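Local coordinates for putative cytochrome P450 120 (PDB 2VE3), which probably acts as a heme-dependent monooxygenase of the cytochrome P450 family and binds heme and retinoic acid, at residues I276-L287 / K300-L308. Numbering follows the deposited sequence.
Sequences IRERVRQEQNKL and KMPYLDQVL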
ATOM      1  N   ILE A 276       9.129  18.628  14.015  1.00 18.87           N
ATOM      2  CA  ILE A 276       7.809  18.101  13.677  1.00 18.92           C
ATOM      3  C   ILE A 276       7.406  17.032  14.694  1.00 19.23           C
ATOM      4  O   ILE A 276       6.263  16.999  15.155  1.00 19.25           O
ATOM      5  CB  ILE A 276       7.755  17.573  12.200  1.00 18.78           C
ATOM      6  CG1 ILE A 276       8.152  18.698  11.243  1.00 18.32           C
ATOM      7  CG2 ILE A 276       6.357  17.046  11.874  1.00 17.82           C
ATOM      8  CD1 ILE A 276       8.116  18.359   9.777  1.00 19.75           C
ATOM      9  N   ARG A 277       8.371  16.196  15.069  1.00 19.22           N
ATOM     10  CA  ARG A 277       8.196  15.174  16.094  1.00 19.65           C
ATOM     11  C   ARG A 277       7.700  15.767  17.425  1.00 20.12           C
ATOM     12  O   ARG A 277       6.795  15.210  18.062  1.00 19.84           O
ATOM     13  CB  ARG A 277       9.529  14.437  16.286  1.00 19.44           C
ATOM     14  CG  ARG A 277       9.503  13.218  17.207  1.00 19.69           C
ATOM     15  CD  ARG A 277      10.701  12.355  16.883  1.00 21.60           C
ATOM     16  NE  ARG A 277      11.852  12.561  17.757  1.00 26.47           N
ATOM     17  CZ  ARG A 277      13.124  12.472  17.372  1.00 25.17           C
ATOM     18  NH1 ARG A 277      13.434  12.237  16.110  1.00 25.07           N
ATOM     19  NH2 ARG A 277      14.096  12.667  18.248  1.00 28.39           N
ATOM     20  N   GLU A 278       8.292  16.891  17.831  1.00 20.47           N
ATOM     21  CA  GLU A 278       7.905  17.572  19.068  1.00 21.38           C
ATOM     22  C   GLU A 278       6.500  18.179  19.022  1.00 21.22           C
ATOM     23  O   GLU A 278       5.798  18.170  20.021  1.00 20.74           O
ATOM     24  CB  GLU A 278       8.905  18.677  19.408  1.00 21.68           C
ATOM     25  CG  GLU A 278      10.222  18.192  19.958  1.00 25.94           C
ATOM     26  CD  GLU A 278      10.130  17.711  21.399  1.00 31.52           C
ATOM     27  OE1 GLU A 278       9.093  17.961  22.068  1.00 34.25           O
ATOM     28  OE2 GLU A 278      11.106  17.077  21.855  1.00 33.11           O
ATOM     29  N   ARG A 279       6.115  18.739  17.879  1.00 22.07           N
ATOM     30  CA  ARG A 279       4.781  19.304  17.715  1.00 23.28           C
ATOM     31  C   ARG A 279       3.696  18.238  17.823  1.00 23.70           C
ATOM     32  O   ARG A 279       2.607  18.513  18.331  1.00 24.11           O
ATOM     33  CB  ARG A 279       4.647  20.045  16.387  1.00 23.44           C
ATOM     34  CG  ARG A 279       5.564  21.265  16.223  1.00 23.61           C
ATOM     35  CD  ARG A 279       5.131  22.120  15.033  1.00 23.15           C
ATOM     36  NE  ARG A 279       3.716  22.494  15.126  1.00 24.18           N
ATOM     37  CZ  ARG A 279       2.966  22.925  14.113  1.00 24.63           C
ATOM     38  NH1 ARG A 279       3.481  23.033  12.888  1.00 21.42           N
ATOM     39  NH2 ARG A 279       1.685  23.246  14.327  1.00 24.89           N
ATOM     40  N   VAL A 280       3.990  17.036  17.330  1.00 24.17           N
ATOM     41  CA  VAL A 280       3.109  15.870  17.500  1.00 25.05           C
ATOM     42  C   VAL A 280       2.976  15.540  18.990  1.00 25.64           C
ATOM     43  O   VAL A 280       1.875  15.276  19.488  1.00 25.65           O
ATOM     44  CB  VAL A 280       3.619  14.618  16.709  1.00 24.68           C
ATOM     45  CG1 VAL A 280       2.814  13.366  17.066  1.00 24.65           C
ATOM     46  CG2 VAL A 280       3.565  14.856  15.222  1.00 24.32           C
ATOM     47  N   ARG A 281       4.111  15.568  19.684  1.00 26.37           N
ATOM     48  CA  ARG A 281       4.183  15.258  21.098  1.00 27.43           C
ATOM     49  C   ARG A 281       3.434  16.300  21.927  1.00 28.32           C
ATOM     50  O   ARG A 281       2.756  15.956  22.880  1.00 27.82           O
ATOM     51  CB  ARG A 281       5.642  15.146  21.552  1.00 27.18           C
ATOM     52  CG  ARG A 281       5.819  14.536  22.951  1.00 27.27           C
ATOM     53  CD  ARG A 281       7.284  14.182  23.256  1.00 27.42           C
ATOM     54  NE  ARG A 281       7.735  12.987  22.531  1.00 25.73           N
ATOM     55  CZ  ARG A 281       8.839  12.912  21.785  1.00 25.44           C
ATOM     56  NH1 ARG A 281       9.657  13.954  21.644  1.00 23.49           N
ATOM     57  NH2 ARG A 281       9.142  11.770  21.188  1.00 25.05           N
ATOM     58  N   GLN A 282       3.580  17.567  21.548  1.00 30.08           N
ATOM     59  CA  GLN A 282       2.900  18.684  22.194  1.00 32.03           C
ATOM     60  C   GLN A 282       1.387  18.517  22.053  1.00 32.70           C
ATOM     61  O   GLN A 282       0.624  18.867  22.960  1.00 33.11           O
ATOM     62  CB  GLN A 282       3.368  20.013  21.581  1.00 31.73           C
ATOM     63  CG  GLN A 282       2.660  21.258  22.140  1.00 33.41           C
ATOM     64  CD  GLN A 282       3.017  22.573  21.425  1.00 33.73           C
ATOM     65  OE1 GLN A 282       3.257  23.601  22.076  1.00 35.27           O
ATOM     66  NE2 GLN A 282       3.037  22.547  20.087  1.00 36.58           N
ATOM     67  N   GLU A 283       0.965  17.971  20.912  1.00 33.71           N
ATOM     68  CA  GLU A 283      -0.442  17.721  20.642  1.00 34.04           C
ATOM     69  C   GLU A 283      -0.998  16.637  21.553  1.00 35.27           C
ATOM     70  O   GLU A 283      -2.077  16.802  22.121  1.00 35.07           O
ATOM     71  CB  GLU A 283      -0.660  17.357  19.170  1.00 34.04           C
ATOM     72  CG  GLU A 283      -2.099  17.039  18.819  1.00 32.77           C
ATOM     73  CD  GLU A 283      -2.287  16.727  17.351  1.00 32.86           C
ATOM     74  OE1 GLU A 283      -1.720  15.715  16.858  1.00 30.63           O
ATOM     75  OE2 GLU A 283      -3.009  17.504  16.700  1.00 27.76           O
ATOM     76  N   GLN A 284      -0.259  15.536  21.696  1.00 36.88           N
ATOM     77  CA  GLN A 284      -0.717  14.411  22.524  1.00 38.50           C
ATOM     78  C   GLN A 284      -0.564  14.691  24.021  1.00 40.09           C
ATOM     79  O   GLN A 284      -0.978  13.872  24.853  1.00 40.82           O
ATOM     80  CB  GLN A 284      -0.034  13.092  22.130  1.00 38.25           C
ATOM     81  CG  GLN A 284       1.465  13.185  22.008  1.00 37.85           C
ATOM     82  CD  GLN A 284       2.148  11.861  21.731  1.00 37.57           C
ATOM     83  OE1 GLN A 284       1.831  11.145  20.779  1.00 36.03           O
ATOM     84  NE2 GLN A 284       3.108  11.539  22.563  1.00 37.40           N
ATOM     85  N   ASN A 285       0.029  15.841  24.351  1.00 41.49           N
ATOM     86  CA  ASN A 285       0.221  16.268  25.739  1.00 43.05           C
ATOM     87  C   ASN A 285      -0.909  17.169  26.217  1.00 44.15           C
ATOM     88  O   ASN A 285      -1.255  17.163  27.402  1.00 44.47           O
ATOM     89  CB  ASN A 285       1.567  16.982  25.926  1.00 42.65           C
ATOM     90  CG  ASN A 285       2.752  16.020  25.975  1.00 42.87           C
ATOM     91  OD1 ASN A 285       3.899  16.454  26.059  1.00 43.59           O
ATOM     92  ND2 ASN A 285       2.486  14.722  25.917  1.00 42.40           N
ATOM     93  N   LYS A 286      -1.467  17.947  25.292  1.00 45.50           N
ATOM     94  CA  LYS A 286      -2.660  18.749  25.557  1.00 47.08           C
ATOM     95  C   LYS A 286      -3.907  17.862  25.685  1.00 47.90           C
ATOM     96  O   LYS A 286      -5.018  18.355  25.915  1.00 48.28           O
ATOM     97  CB  LYS A 286      -2.857  19.805  24.463  1.00 46.94           C
ATOM     98  CG  LYS A 286      -1.776  20.883  24.428  1.00 47.59           C
ATOM     99  CD  LYS A 286      -2.156  22.029  23.486  1.00 47.71           C
ATOM    100  CE  LYS A 286      -0.925  22.676  22.849  1.00 49.24           C
ATOM    101  NZ  LYS A 286       0.122  23.096  23.840  1.00 50.28           N
ATOM    102  N   LEU A 287      -3.718  16.554  25.514  1.00 48.66           N
ATOM    103  CA  LEU A 287      -4.763  15.572  25.770  1.00 49.45           C
ATOM    104  C   LEU A 287      -4.471  14.953  27.121  1.00 50.15           C
ATOM    105  O   LEU A 287      -4.168  15.662  28.084  1.00 50.51           O
ATOM    106  CB  LEU A 287      -4.774  14.479  24.689  1.00 49.47           C
ATOM    107  CG  LEU A 287      -5.032  14.835  23.222  1.00 49.11           C
ATOM    108  CD1 LEU A 287      -4.866  13.598  22.353  1.00 49.00           C
ATOM    109  CD2 LEU A 287      -6.414  15.444  23.032  1.00 48.78           C
ATOM    110  N   LYS A 300      -8.688  12.966  18.040  1.00 28.72           N
ATOM    111  CA  LYS A 300      -8.331  14.296  18.538  1.00 28.33           C
ATOM    112  C   LYS A 300      -6.893  14.682  18.149  1.00 27.38           C
ATOM    113  O   LYS A 300      -6.186  15.369  18.898  1.00 27.39           O
ATOM    114  CB  LYS A 300      -8.486  14.350  20.065  1.00 28.69           C
ATOM    115  CG  LYS A 300      -9.914  14.196  20.593  1.00 30.29           C
ATOM    116  CD  LYS A 300     -10.031  14.868  21.963  1.00 33.55           C
ATOM    117  CE  LYS A 300     -11.387  14.625  22.630  1.00 34.62           C
ATOM    118  NZ  LYS A 300     -11.391  13.364  23.442  1.00 34.95           N
ATOM    119  N   MET A 301      -6.457  14.249  16.973  1.00 25.94           N
ATOM    120  CA  MET A 301      -5.078  14.500  16.556  1.00 24.38           C
ATOM    121  C   MET A 301      -5.004  15.130  15.168  1.00 23.51           C
ATOM    122  O   MET A 301      -4.491  14.499  14.241  1.00 24.24           O
ATOM    123  CB  MET A 301      -4.260  13.195  16.604  1.00 24.48           C
ATOM    124  CG  MET A 301      -4.024  12.646  18.002  1.00 22.64           C
ATOM    125  SD  MET A 301      -3.545  10.895  18.029  1.00 23.80           S
ATOM    126  CE  MET A 301      -3.494  10.641  19.799  1.00 22.58           C
ATOM    127  N   PRO A 302      -5.523  16.369  15.014  1.00 22.52           N
ATOM    128  CA  PRO A 302      -5.502  17.079  13.731  1.00 22.05           C
ATOM    129  C   PRO A 302      -4.101  17.361  13.159  1.00 21.79           C
ATOM    130  O   PRO A 302      -3.923  17.311  11.938  1.00 21.22           O
ATOM    131  CB  PRO A 302      -6.207  18.412  14.052  1.00 22.17           C
ATOM    132  CG  PRO A 302      -6.041  18.589  15.525  1.00 21.73           C
ATOM    133  CD  PRO A 302      -6.191  17.181  16.051  1.00 22.66           C
ATOM    134  N   TYR A 303      -3.132  17.697  14.008  1.00 20.54           N
ATOM    135  CA  TYR A 303      -1.789  17.945  13.505  1.00 20.78           C
ATOM    136  C   TYR A 303      -1.104  16.647  13.045  1.00 20.88           C
ATOM    137  O   TYR A 303      -0.443  16.640  12.019  1.00 20.97           O
ATOM    138  CB  TYR A 303      -0.914  18.671  14.531  1.00 20.73           C
ATOM    139  CG  TYR A 303       0.465  18.935  13.986  1.00 20.64           C
ATOM    140  CD1 TYR A 303       0.665  19.898  13.005  1.00 17.62           C
ATOM    141  CD2 TYR A 303       1.567  18.181  14.421  1.00 19.55           C
ATOM    142  CE1 TYR A 303       1.918  20.135  12.489  1.00 18.80           C
ATOM    143  CE2 TYR A 303       2.830  18.399  13.891  1.00 19.83           C
ATOM    144  CZ  TYR A 303       2.995  19.377  12.937  1.00 19.72           C
ATOM    145  OH  TYR A 303       4.230  19.610  12.424  1.00 21.36           O
ATOM    146  N   LEU A 304      -1.265  15.560  13.806  1.00 20.83           N
ATOM    147  CA  LEU A 304      -0.728  14.257  13.400  1.00 20.25           C
ATOM    148  C   LEU A 304      -1.361  13.836  12.073  1.00 19.99           C
ATOM    149  O   LEU A 304      -0.664  13.349  11.174  1.00 18.93           O
ATOM    150  CB  LEU A 304      -0.941  13.189  14.483  1.00 20.21           C
ATOM    151  CG  LEU A 304      -0.507  11.753  14.164  1.00 19.94           C
ATOM    152  CD1 LEU A 304       0.991  11.666  13.827  1.00 18.74           C
ATOM    153  CD2 LEU A 304      -0.834  10.793  15.287  1.00 20.58           C
ATOM    154  N   ASP A 305      -2.673  14.054  11.949  1.00 19.75           N
ATOM    155  CA  ASP A 305      -3.366  13.889  10.674  1.00 19.72           C
ATOM    156  C   ASP A 305      -2.604  14.511   9.498  1.00 19.82           C
ATOM    157  O   ASP A 305      -2.439  13.860   8.461  1.00 19.59           O
ATOM    158  CB  ASP A 305      -4.772  14.487  10.728  1.00 20.14           C
ATOM    159  CG  ASP A 305      -5.786  13.579  11.399  1.00 21.00           C
ATOM    160  OD1 ASP A 305      -5.459  12.437  11.799  1.00 22.59           O
ATOM    161  OD2 ASP A 305      -6.936  14.031  11.537  1.00 24.28           O
ATOM    162  N   GLN A 306      -2.172  15.772   9.657  1.00 19.29           N
ATOM    163  CA  GLN A 306      -1.387  16.482   8.627  1.00 19.25           C
ATOM    164  C   GLN A 306      -0.039  15.827   8.293  1.00 18.19           C
ATOM    165  O   GLN A 306       0.348  15.736   7.132  1.00 17.44           O
ATOM    166  CB  GLN A 306      -1.105  17.907   9.071  1.00 19.63           C
ATOM    167  CG  GLN A 306      -2.302  18.849   8.997  1.00 21.53           C
ATOM    168  CD  GLN A 306      -1.905  20.270   9.359  1.00 24.12           C
ATOM    169  OE1 GLN A 306      -0.869  20.786   8.903  1.00 23.33           O
ATOM    170  NE2 GLN A 306      -2.720  20.907  10.191  1.00 25.74           N
ATOM    171  N   VAL A 307       0.689  15.434   9.331  1.00 18.21           N
ATOM    172  CA  VAL A 307       2.001  14.779   9.180  1.00 17.89           C
ATOM    173  C   VAL A 307       1.841  13.489   8.358  1.00 18.16           C
ATOM    174  O   VAL A 307       2.654  13.179   7.467  1.00 18.61           O
ATOM    175  CB  VAL A 307       2.602  14.499  10.573  1.00 17.48           C
ATOM    176  CG1 VAL A 307       3.853  13.633  10.484  1.00 17.30           C
ATOM    177  CG2 VAL A 307       2.889  15.804  11.286  1.00 16.47           C
ATOM    178  N   LEU A 308       0.776  12.750   8.644  1.00 17.90           N
ATOM    179  CA  LEU A 308       0.575  11.456   8.010  1.00 17.98           C
ATOM    180  C   LEU A 308       0.144  11.600   6.545  1.00 17.63           C
ATOM    181  O   LEU A 308       0.632  10.856   5.696  1.00 17.84           O
ATOM    182  CB  LEU A 308      -0.347  10.564   8.855  1.00 17.80           C
ATOM    183  CG  LEU A 308       0.172  10.180  10.243  1.00 17.92           C
ATOM    184  CD1 LEU A 308      -0.897   9.421  11.040  1.00 19.69           C
ATOM    185  CD2 LEU A 308       1.471   9.360  10.183  1.00 18.13           C
TER
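On the periphery of the helical domain of the cytochrome P450 fold, the J helix (274-285) packs against the start of the K helix (302-314), the helix whose later turns carry the family's ExxR motif; Glu283 and Tyr303 dominate the contact. The axes of the two short helical segments run nearly antiparallel, 150° apart, and approach to 9.3 Å. Glu283 extends to the N-terminal turn of the K helix: its side chain is stretched out, with CG turned away from the backbone N, bringing both carboxylate oxygens to the first turn, just after Met301 at the N-cap position. OE2 accepts Tyr303 N at 2.7 Å through its syn lone pair, while OE1 takes Leu304 N at 3.1 Å, also on the syn side but tilted 18° from the carboxylate plane. This forked grip fixes the carboxylate's rotation, and the helix's N-terminal end would be expected to stabilise its negative charge. Shortened to an alanine, this position would probably leave the amides of Tyr303 and Leu304 without these acceptors and weaken the tie between the two helices. Tyr303 enters the J helix as a knob among Ile276, Arg279, Val280 and Glu283. Bent at chi3, Arg279 brings its guanidinium over one ring face, the planes tilted 34° apart, NH1 lying 3.3 Å from Tyr303 CE1; the same nitrogen forms a salt bridge with Glu365. At the ring edge, Val280 CG2 meets Tyr303 CE2 at 3.9 Å. Beyond the helix ends, Leu287 CD2 rests 3.8 Å from Lys300 CB. On the buried side, Val307 CG2 touches Ile276 CG2 at 3.7 Å and Val280 CG2 at 4.1 Å.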